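PDB 5GMT: alginate lyase from Aplysia kurodai, which probably cleaves the glycosidic bonds of alginate by beta-elimination, acting with specificity on polymannuronate. Local coordinates for residues Ser26-Ser29 with Thr30-His34; Ser84-Ser87 with Ser88-Ala92. All coordinates share one frame; numbering follows the deposited sequence.

Contact 1 (Ser26-Ser29 with Thr30-His34)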
loop_
_atom_site.group_PDB
_atom_site.type_symbol
_atom_site.label_atom_id
_atom_site.label_comp_id
_atom_site.label_asym_id
_atom_site.label_seq_id
_atom_site.Cartn_x
_atom_site.Cartn_y
_atom_site.Cartn_z
ATOM N N SER A 26 -22.374 8.277 8.133
ATOM C CA SER A 26 -21.548 8.648 9.279
ATOM C C SER A 26 -20.984 7.415 9.984
ATOM O O SER A 26 -20.114 7.540 10.848
ATOM C CB SER A 26 -22.341 9.497 10.278
ATOM O OG SER A 26 -22.444 10.847 9.836
ATOM N N HIS A 27 -21.483 6.231 9.625
ATOM C CA HIS A 27 -21.040 4.979 10.247
ATOM C C HIS A 27 -19.863 4.413 9.482
ATOM O O HIS A 27 -20.007 4.038 8.314
ATOM C CB HIS A 27 -22.163 3.940 10.283
ATOM C CG HIS A 27 -23.348 4.361 11.090
ATOM N ND1 HIS A 27 -23.425 4.166 12.452
ATOM C CD2 HIS A 27 -24.501 4.972 10.728
ATOM C CE1 HIS A 27 -24.576 4.637 12.895
ATOM N NE2 HIS A 27 -25.249 5.131 11.871
ATOM N N VAL A 28 -18.703 4.350 10.131
ATOM C CA VAL A 28 -17.490 3.947 9.436
ATOM C C VAL A 28 -17.633 2.511 8.975
ATOM O O VAL A 28 -17.188 2.162 7.884
ATOM C CB VAL A 28 -16.229 4.113 10.323
ATOM C CG1 VAL A 28 -15.012 3.425 9.680
ATOM C CG2 VAL A 28 -15.949 5.599 10.546
ATOM N N SER A 29 -18.312 1.691 9.772
ATOM C CA SER A 29 -18.540 0.309 9.351
ATOM C C SER A 29 -19.308 0.231 8.030
ATOM O O SER A 29 -19.079 -0.677 7.235
ATOM C CB SER A 29 -19.278 -0.484 10.422
ATOM O OG SER A 29 -19.408 -1.836 10.000
ATOM N N THR A 30 -20.194 1.193 7.780
ATOM C CA THR A 30 -20.922 1.223 6.527
ATOM C C THR A 30 -20.061 1.815 5.407
ATOM O O THR A 30 -20.091 1.336 4.273
ATOM C CB THR A 30 -22.239 2.008 6.673
ATOM O OG1 THR A 30 -23.047 1.373 7.676
ATOM C CG2 THR A 30 -23.001 2.014 5.355
ATOM N N ILE A 31 -19.283 2.845 5.728
ATOM C CA ILE A 31 -18.353 3.417 4.749
ATOM C C ILE A 31 -17.454 2.326 4.169
ATOM O O ILE A 31 -17.232 2.262 2.958
ATOM C CB ILE A 31 -17.486 4.530 5.375
ATOM C CG1 ILE A 31 -18.379 5.717 5.777
ATOM C CG2 ILE A 31 -16.378 4.978 4.415
ATOM C CD1 ILE A 31 -17.668 6.788 6.570
ATOM N N LEU A 32 -16.971 1.449 5.039
ATOM C CA LEU A 32 -16.000 0.432 4.639
ATOM C C LEU A 32 -16.654 -0.884 4.226
ATOM O O LEU A 32 -15.956 -1.877 4.021
ATOM C CB LEU A 32 -15.017 0.163 5.782
ATOM C CG LEU A 32 -14.233 1.352 6.305
ATOM C CD1 LEU A 32 -13.293 0.889 7.419
ATOM C CD2 LEU A 32 -13.468 1.993 5.153
ATOM N N GLY A 33 -17.979 -0.884 4.094
ATOM C CA GLY A 33 -18.715 -2.120 3.875
ATOM C C GLY A 33 -18.212 -3.010 2.751
ATOM O O GLY A 33 -18.032 -4.219 2.943
ATOM N N HIS A 34 -17.966 -2.427 1.581
ATOM C CA HIS A 34 -17.576 -3.231 0.429
ATOM C C HIS A 34 -16.087 -3.596 0.425
ATOM O O HIS A 34 -15.636 -4.272 -0.491
ATOM C CB HIS A 34 -17.937 -2.526 -0.879
ATOM C CG HIS A 34 -17.822 -3.404 -2.092
ATOM N ND1 HIS A 34 -18.524 -4.585 -2.224
ATOM C CD2 HIS A 34 -17.080 -3.278 -3.219
ATOM C CE1 HIS A 34 -18.219 -5.147 -3.381
ATOM N NE2 HIS A 34 -17.343 -4.377 -4.003
#
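The single helical turn V28-I31, entered through H27 at the N-cap position, lies in the connection between strands 14-19 and 38-42 of this beta-sandwich lyase, and H27 and I31 mark its two ends. The carbonyl O of H27 starts the helical bonding: it takes the amide of I31 at 2.9 Å from N to O, in the carbonyl plane and fairly straight (N-H...O 162°), and a weak, bent bond from T30 N as well. The imidazole leads away from the turn, where a polar ring suits an exposed site. One residue on, V28 O accepts L32 N, also at 2.9 Å, approached nearly along the C=O axis.

I31, buried like L32, helps fix the turn to the protein. Its CG1 lies beside the backbone N, anti to the carbonyl carbon (chi1 -65°), which brings CG1 back to 3.5 Å from H27 O and CD1 to 4.0 Å from V28 CA, while the side chain meets V22 of a nearby loop and T49 of strand 47-50. With an alanine here the branches beyond CB are gone, and a gap is likely to open against V22 and T49. V28 touches I47 of the same strand; valine and leucine supply an apolar edge, V28 and L32 lying side by side and pointing the same way.

On the exposed side T30 rests against P23 and S25, its OG1 next to H27 CB, and the hydroxyl of S29 is hydrogen-bonded to K36 NZ. After L32 leaves helical geometry, G33 N bonds to T30 O at 3.1 Å; a beta carbon on G33 would be crowded by that same oxygen. Along the apolar edge, V28 CG1 meets L32 CD1 at 3.8 Å.

Contact 2 (Ser84-Ser87 with Ser88-Ala92)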
loop_
_atom_site.group_PDB
_atom_site.type_symbol
_atom_site.label_atom_id
_atom_site.label_comp_id
_atom_site.label_asym_id
_atom_site.label_seq_id
_atom_site.Cartn_x
_atom_site.Cartn_y
_atom_site.Cartn_z
ATOM N N SER A 84 -14.089 -11.636 -0.682
ATOM C CA SER A 84 -14.331 -13.071 -0.738
ATOM C C SER A 84 -14.079 -13.644 -2.130
ATOM O O SER A 84 -13.780 -14.833 -2.267
ATOM C CB SER A 84 -15.758 -13.398 -0.299
ATOM O OG SER A 84 -16.682 -12.960 -1.276
ATOM N N ALA A 85 -14.174 -12.810 -3.158
ATOM C CA ALA A 85 -13.943 -13.271 -4.533
ATOM C C ALA A 85 -12.504 -13.735 -4.797
ATOM O O ALA A 85 -12.227 -14.391 -5.804
ATOM C CB ALA A 85 -14.313 -12.182 -5.511
ATOM N N ILE A 86 -11.582 -13.397 -3.904
ATOM C CA ILE A 86 -10.188 -13.779 -4.110
ATOM C C ILE A 86 -9.945 -15.206 -3.617
ATOM O O ILE A 86 -10.210 -15.530 -2.456
ATOM C CB ILE A 86 -9.219 -12.812 -3.390
ATOM C CG1 ILE A 86 -9.470 -11.373 -3.854
ATOM C CG2 ILE A 86 -7.779 -13.202 -3.664
ATOM C CD1 ILE A 86 -8.598 -10.329 -3.156
ATOM N N SER A 87 -9.442 -16.056 -4.502
ATOM C CA SER A 87 -9.191 -17.446 -4.143
ATOM C C SER A 87 -7.954 -17.551 -3.250
ATOM O O SER A 87 -7.228 -16.571 -3.062
ATOM C CB SER A 87 -9.047 -18.307 -5.398
ATOM O OG SER A 87 -8.320 -17.628 -6.406
ATOM N N SER A 88 -7.716 -18.738 -2.702
ATOM C CA SER A 88 -6.692 -18.887 -1.672
ATOM C C SER A 88 -5.320 -19.314 -2.196
ATOM O O SER A 88 -4.424 -19.581 -1.400
ATOM C CB SER A 88 -7.157 -19.894 -0.617
ATOM O OG SER A 88 -7.347 -21.161 -1.211
ATOM N N SER A 89 -5.151 -19.389 -3.515
ATOM C CA SER A 89 -3.850 -19.732 -4.079
ATOM C C SER A 89 -3.469 -18.788 -5.219
ATOM O O SER A 89 -2.997 -19.227 -6.282
ATOM C CB SER A 89 -3.839 -21.186 -4.569
ATOM O OG SER A 89 -4.772 -21.348 -5.619
ATOM N N VAL A 90 -3.666 -17.491 -4.990
ATOM C CA VAL A 90 -3.338 -16.473 -5.999
ATOM C C VAL A 90 -1.883 -16.021 -5.905
ATOM O O VAL A 90 -1.444 -15.544 -4.862
ATOM C CB VAL A 90 -4.248 -15.240 -5.872
ATOM C CG1 VAL A 90 -3.818 -14.153 -6.862
ATOM C CG2 VAL A 90 -5.696 -15.641 -6.119
ATOM N N ASP A 91 -1.149 -16.152 -7.008
ATOM C CA ASP A 91 0.283 -15.843 -7.019
ATOM C C ASP A 91 0.620 -14.561 -7.771
ATOM O O ASP A 91 1.766 -14.081 -7.728
ATOM C CB ASP A 91 1.061 -17.016 -7.619
ATOM C CG ASP A 91 0.959 -18.263 -6.767
ATOM O OD1 ASP A 91 0.803 -18.120 -5.534
ATOM O OD2 ASP A 91 1.017 -19.375 -7.330
ATOM N N ALA A 92 -0.370 -14.021 -8.477
ATOM C CA ALA A 92 -0.201 -12.740 -9.152
ATOM C C ALA A 92 -1.450 -11.875 -8.980
ATOM O O ALA A 92 -2.579 -12.350 -9.108
ATOM C CB ALA A 92 0.114 -12.943 -10.636
HETATM O O HOH W 1 -4.493 -16.360 -2.589
HETATM O O HOH W 2 -6.344 -19.506 -6.395
#
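S87 and V90 face each other across an open beta turn at the surface, in the connection from strand 76-81 to strand 92-102, with S88 and S89 at its corner. The ends are near, S87 CA lying 6.2 Å from V90 CA, yet no direct hydrogen bond closes the turn. Water 1 does so instead: it donates to S87 O and accepts from V90 N, each at 2.8 Å from the water oxygen.

Side-chain rotations finish the job. In S87 the hydroxyl sits between the backbone N and the carbonyl carbon (chi1 40°), a place a small serine tolerates, and this brings OG to 3.3 Å from V90 CG2. The same OG binds water 2 at 2.7 Å, and that water also binds S89 OG, so a second bridge joins the two hydroxyls. S88 carries its own side chain away from this meeting, as suits an exposed corner, while its carbonyl O is hydrogen-bonded to R240.

V90 is buried and turns its beta carbon toward S87. With CG1 anti to the backbone N (chi1 176°), CG2 is left to reach back to S87 and I86, where it lies 3.5 Å from S87 O and 4.0 Å from I86 CG2. The I86 and V90 side chains cross at about a right angle, touching by methyl groups, and continue onto strand 261-272, I86 against I270 and V90 against T272.

The chemistry is thus divided: branched apolar residues pin the turn to the sheet, whereas one water bridges the backbone ends and a second the hydroxyls of S87 and S89, implying that the polar part of the closure is made through water.

Overall arrangement
Contact 1 comes first along the chain and is complete before contact 2 begins; their centres are 24 Å apart, and their nearest atoms, about 8 Å apart, do not touch. Both lie in connections that pass between the two antiparallel sheets: residues 26-34 follow strand 14-19 of one sheet and lead to 38-42 of the other, whereas 84-92 make the return from 76-81 to 92-102. Each leans on the first of these sheets, contact 1 through strand 47-50 and contact 2 through strand 261-272, and strand 58-63 pairs with both. The two crossings therefore join the halves of a sandwich consistent with the concanavalin-like fold of polysaccharide lyase family 14.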